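Local coordinates for probable E3 ubiquitin-protein ligase HERC1 (Homo sapiens, PDB 4QT6) that probably acts as an E3 ubiquitin-protein ligase, of which this SPRY domain is a beta-sandwich module likely to mediate protein binding, at residues V57-H69 with D132-S144. Sequence-based numbering, arbitrary orientation.
Sequences VGVSRWPVHDFNH and DAAELYPCVMFYS. With ARF (formamide), chain B; ARF (formamide), chain G.
Asp-132 OD1 is gripped twice: by Arg-61 NH2 at 3.0 Å, a salt bridge that meets the carboxylate from above its plane, and by a water that also accepts from Arg-61 NH1. This ion pair lies just past the end of an antiparallel strand pair, 55-60 with 137-142, in the middle of a sheet of the SPRY beta-sandwich. Arginine suits the place because its chain, extended from CG to NE (chi3 164°), crosses Leu-136 at a slant, CG near its CD2, and lays the guanidinium face over Ala-133 CB. A methionine here would probably leave the Asp-132 carboxylate without its charged mate and the bridging water without one of its two anchors.

Along the strands, Gly-58 and Cys-139 exchange two backbone hydrogen bonds, as do Ser-60 and Tyr-137. Gly-58 suits its place because a side chain at its backbone angles would strike the preceding carbonyl. On the face shared by Ser-60, Tyr-137 and Cys-139, Cys-139 SG lies 3.7 Å from Ser-60 CB, while Ser-60 OG, buried, donates to its neighbour's carbonyl, Arg-61 O. Val-57 and Val-140 turn to the other face, against Phe-43 of the second sheet.

Beyond the strands, the His-69 ring makes an offset stack on Tyr-143, planes 27° apart. Tyr-143 OH donates to the O atom of the formamide of chain B at 2.6 Å.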
# COMPACT_ATOMS: atom_id res chain seq x y z
N VAL A 57 0.07 -2.86 1.34
CA VAL A 57 0.40 -1.48 0.94
C VAL A 57 0.89 -1.46 -0.48
O VAL A 57 1.33 -2.48 -0.98
CB VAL A 57 1.44 -0.84 1.87
CG1 VAL A 57 0.96 -0.94 3.32
CG2 VAL A 57 2.84 -1.48 1.73
N GLY A 58 0.81 -0.33 -1.14
CA GLY A 58 1.35 -0.26 -2.48
C GLY A 58 0.87 0.97 -3.21
O GLY A 58 0.86 2.07 -2.64
N VAL A 59 0.52 0.79 -4.48
CA VAL A 59 -0.02 1.87 -5.31
C VAL A 59 -1.25 1.38 -6.08
O VAL A 59 -1.42 0.18 -6.29
CB VAL A 59 1.03 2.43 -6.29
CG1 VAL A 59 2.12 3.16 -5.53
CG2 VAL A 59 1.61 1.32 -7.16
N SER A 60 -2.10 2.33 -6.46
CA SER A 60 -3.37 2.06 -7.13
C SER A 60 -3.67 3.08 -8.21
O SER A 60 -3.36 4.28 -8.09
CB SER A 60 -4.51 2.08 -6.13
OG SER A 60 -5.73 1.68 -6.74
N ARG A 61 -4.36 2.58 -9.24
CA ARG A 61 -5.10 3.42 -10.16
C ARG A 61 -6.32 4.01 -9.49
O ARG A 61 -6.81 3.48 -8.48
CB ARG A 61 -5.59 2.58 -11.34
CG ARG A 61 -4.49 2.08 -12.22
CD ARG A 61 -5.10 1.25 -13.34
NE ARG A 61 -4.13 1.07 -14.42
CZ ARG A 61 -3.40 -0.02 -14.64
NH1 ARG A 61 -3.49 -1.12 -13.90
NH2 ARG A 61 -2.58 -0.00 -15.67
N TRP A 62 -6.86 5.07 -10.09
CA TRP A 62 -8.15 5.60 -9.70
C TRP A 62 -8.96 5.88 -10.97
O TRP A 62 -8.42 6.50 -11.89
CB TRP A 62 -7.97 6.89 -8.92
CG TRP A 62 -9.27 7.44 -8.43
CD1 TRP A 62 -9.90 8.56 -8.87
CD2 TRP A 62 -10.09 6.89 -7.39
NE1 TRP A 62 -11.08 8.73 -8.18
CE2 TRP A 62 -11.21 7.73 -7.27
CE3 TRP A 62 -9.97 5.78 -6.56
CZ2 TRP A 62 -12.22 7.48 -6.34
CZ3 TRP A 62 -10.97 5.54 -5.65
CH2 TRP A 62 -12.07 6.39 -5.54
N PRO A 63 -10.23 5.44 -11.05
CA PRO A 63 -10.98 4.73 -10.02
C PRO A 63 -10.57 3.28 -9.79
O PRO A 63 -9.86 2.70 -10.59
CB PRO A 63 -12.42 4.77 -10.58
CG PRO A 63 -12.23 4.81 -12.05
CD PRO A 63 -11.04 5.71 -12.25
N VAL A 64 -10.98 2.75 -8.65
CA VAL A 64 -10.76 1.37 -8.28
C VAL A 64 -12.00 0.57 -8.67
O VAL A 64 -13.13 0.91 -8.27
CB VAL A 64 -10.52 1.25 -6.75
CG1 VAL A 64 -10.55 -0.19 -6.27
CG2 VAL A 64 -9.19 1.90 -6.41
N HIS A 65 -11.80 -0.48 -9.46
CA HIS A 65 -12.88 -1.42 -9.79
C HIS A 65 -12.74 -2.77 -9.09
O HIS A 65 -13.74 -3.44 -8.83
CB HIS A 65 -12.93 -1.63 -11.30
CG HIS A 65 -13.26 -0.39 -12.06
ND1 HIS A 65 -12.38 0.21 -12.93
CD2 HIS A 65 -14.36 0.39 -12.05
CE1 HIS A 65 -12.92 1.30 -13.43
NE2 HIS A 65 -14.13 1.43 -12.91
N ASP A 66 -11.50 -3.18 -8.82
CA ASP A 66 -11.21 -4.42 -8.16
C ASP A 66 -10.16 -4.11 -7.10
O ASP A 66 -9.10 -3.59 -7.45
CB ASP A 66 -10.66 -5.43 -9.18
CG ASP A 66 -10.36 -6.79 -8.58
OD1 ASP A 66 -10.45 -6.97 -7.35
OD2 ASP A 66 -9.98 -7.71 -9.35
N PHE A 67 -10.49 -4.34 -5.83
CA PHE A 67 -9.51 -4.22 -4.75
C PHE A 67 -9.25 -5.51 -3.99
O PHE A 67 -8.67 -5.48 -2.93
CB PHE A 67 -9.86 -3.05 -3.79
CG PHE A 67 -11.12 -3.23 -2.98
CD1 PHE A 67 -12.34 -2.80 -3.46
CD2 PHE A 67 -11.06 -3.68 -1.67
CE1 PHE A 67 -13.50 -2.91 -2.69
CE2 PHE A 67 -12.20 -3.81 -0.90
CZ PHE A 67 -13.42 -3.41 -1.40
N ASN A 68 -9.64 -6.65 -4.57
CA ASN A 68 -9.28 -7.96 -4.05
C ASN A 68 -7.82 -8.19 -4.37
O ASN A 68 -7.45 -8.24 -5.56
CB ASN A 68 -10.15 -9.03 -4.74
CG ASN A 68 -9.86 -10.45 -4.28
OD1 ASN A 68 -8.96 -10.72 -3.49
ND2 ASN A 68 -10.65 -11.38 -4.81
N HIS A 69 -6.99 -8.29 -3.35
CA HIS A 69 -5.56 -8.46 -3.58
C HIS A 69 -5.23 -9.69 -4.43
O HIS A 69 -4.24 -9.66 -5.16
CB HIS A 69 -4.74 -8.44 -2.27
CG HIS A 69 -5.00 -9.61 -1.37
ND1 HIS A 69 -6.18 -9.78 -0.69
CD2 HIS A 69 -4.20 -10.63 -1.00
CE1 HIS A 69 -6.12 -10.87 0.04
NE2 HIS A 69 -4.93 -11.42 -0.14
N ASP A 132 2.32 -0.23 -15.75
CA ASP A 132 1.67 0.25 -16.97
C ASP A 132 0.46 1.15 -16.74
O ASP A 132 -0.49 1.14 -17.51
CB ASP A 132 1.33 -0.96 -17.86
CG ASP A 132 0.33 -1.93 -17.21
OD1 ASP A 132 -0.11 -1.71 -16.06
OD2 ASP A 132 -0.01 -2.93 -17.88
N ALA A 133 0.50 1.94 -15.66
CA ALA A 133 -0.49 3.00 -15.45
C ALA A 133 0.12 4.36 -15.69
O ALA A 133 1.31 4.56 -15.47
CB ALA A 133 -1.06 2.94 -14.05
N ALA A 134 -0.72 5.29 -16.16
CA ALA A 134 -0.30 6.64 -16.40
C ALA A 134 -0.20 7.44 -15.11
O ALA A 134 0.65 8.33 -15.02
CB ALA A 134 -1.25 7.34 -17.34
N GLU A 135 -1.10 7.17 -14.17
CA GLU A 135 -1.11 7.90 -12.91
C GLU A 135 -1.37 6.92 -11.78
O GLU A 135 -2.29 6.09 -11.86
CB GLU A 135 -2.17 8.99 -12.91
CG GLU A 135 -2.23 9.80 -11.62
CD GLU A 135 -2.82 11.18 -11.77
OE1 GLU A 135 -3.48 11.47 -12.77
OE2 GLU A 135 -2.60 12.00 -10.84
N LEU A 136 -0.58 7.01 -10.72
CA LEU A 136 -0.68 6.07 -9.60
C LEU A 136 -0.67 6.81 -8.28
O LEU A 136 -0.02 7.86 -8.13
CB LEU A 136 0.42 5.01 -9.62
CG LEU A 136 0.25 3.96 -10.72
CD1 LEU A 136 1.50 3.09 -10.85
CD2 LEU A 136 -0.97 3.10 -10.42
N TYR A 137 -1.42 6.26 -7.33
CA TYR A 137 -1.52 6.85 -6.00
C TYR A 137 -1.02 5.86 -4.98
O TYR A 137 -1.41 4.70 -5.01
CB TYR A 137 -2.97 7.18 -5.63
CG TYR A 137 -3.64 8.13 -6.57
CD1 TYR A 137 -4.14 7.69 -7.81
CD2 TYR A 137 -3.80 9.46 -6.23
CE1 TYR A 137 -4.74 8.58 -8.68
CE2 TYR A 137 -4.41 10.34 -7.11
CZ TYR A 137 -4.89 9.89 -8.31
OH TYR A 137 -5.50 10.79 -9.16
N PRO A 138 -0.20 6.30 -4.03
CA PRO A 138 0.03 5.48 -2.83
C PRO A 138 -1.28 4.98 -2.23
O PRO A 138 -2.27 5.72 -2.21
CB PRO A 138 0.76 6.44 -1.88
CG PRO A 138 1.45 7.39 -2.79
CD PRO A 138 0.54 7.58 -3.97
N CYS A 139 -1.31 3.73 -1.79
CA CYS A 139 -2.54 3.13 -1.24
C CYS A 139 -2.29 2.10 -0.19
O CYS A 139 -1.22 1.54 -0.09
CB CYS A 139 -3.39 2.50 -2.33
SG CYS A 139 -2.74 0.98 -3.02
N VAL A 140 -3.35 1.84 0.56
CA VAL A 140 -3.41 0.81 1.58
C VAL A 140 -4.71 0.08 1.33
O VAL A 140 -5.72 0.70 1.00
CB VAL A 140 -3.38 1.44 2.98
CG1 VAL A 140 -3.61 0.41 4.06
CG2 VAL A 140 -2.07 2.18 3.19
N MSE A 141 -4.69 -1.25 1.48
CA MSE A 141 -5.91 -2.07 1.37
C MSE A 141 -5.96 -2.98 2.57
O MSE A 141 -4.92 -3.45 3.02
CB MSE A 141 -5.80 -2.83 0.04
CG MSE A 141 -7.01 -3.64 -0.40
SE MSE A 141 -7.07 -5.46 0.37
CE MSE A 141 -5.16 -5.87 0.59
N PHE A 142 -7.16 -3.24 3.08
CA PHE A 142 -7.36 -4.18 4.17
C PHE A 142 -8.29 -5.30 3.71
O PHE A 142 -9.38 -5.02 3.22
CB PHE A 142 -7.98 -3.47 5.36
CG PHE A 142 -7.21 -2.27 5.84
CD1 PHE A 142 -5.99 -2.41 6.51
CD2 PHE A 142 -7.73 -0.98 5.65
CE1 PHE A 142 -5.30 -1.30 6.95
CE2 PHE A 142 -7.03 0.14 6.10
CZ PHE A 142 -5.82 -0.03 6.73
N TYR A 143 -7.84 -6.55 3.87
CA TYR A 143 -8.66 -7.71 3.47
C TYR A 143 -9.30 -8.40 4.65
O TYR A 143 -10.02 -9.39 4.47
CB TYR A 143 -7.88 -8.71 2.61
CG TYR A 143 -6.62 -9.24 3.22
CD1 TYR A 143 -6.65 -10.30 4.12
CD2 TYR A 143 -5.39 -8.68 2.92
CE1 TYR A 143 -5.51 -10.77 4.70
CE2 TYR A 143 -4.22 -9.17 3.49
CZ TYR A 143 -4.28 -10.23 4.36
OH TYR A 143 -3.12 -10.72 4.90
N SER A 144 -9.04 -7.89 5.85
CA SER A 144 -9.74 -8.33 7.03
C SER A 144 -11.20 -7.90 6.99
O SER A 144 -11.58 -6.93 6.31
CB SER A 144 -9.05 -7.78 8.27
OG SER A 144 -8.85 -6.39 8.13
N ARF B . -3.52 -13.06 8.27
C ARF B . -3.42 -13.66 7.09
O ARF B . -3.37 -13.02 6.06
N ARF G . -6.63 -10.06 10.04
C ARF G . -6.55 -10.91 9.01
O ARF G . -7.53 -11.13 8.31
O HOH W 1 -1.89 -3.40 -14.89
O HOH W 2 -5.08 6.54 -11.79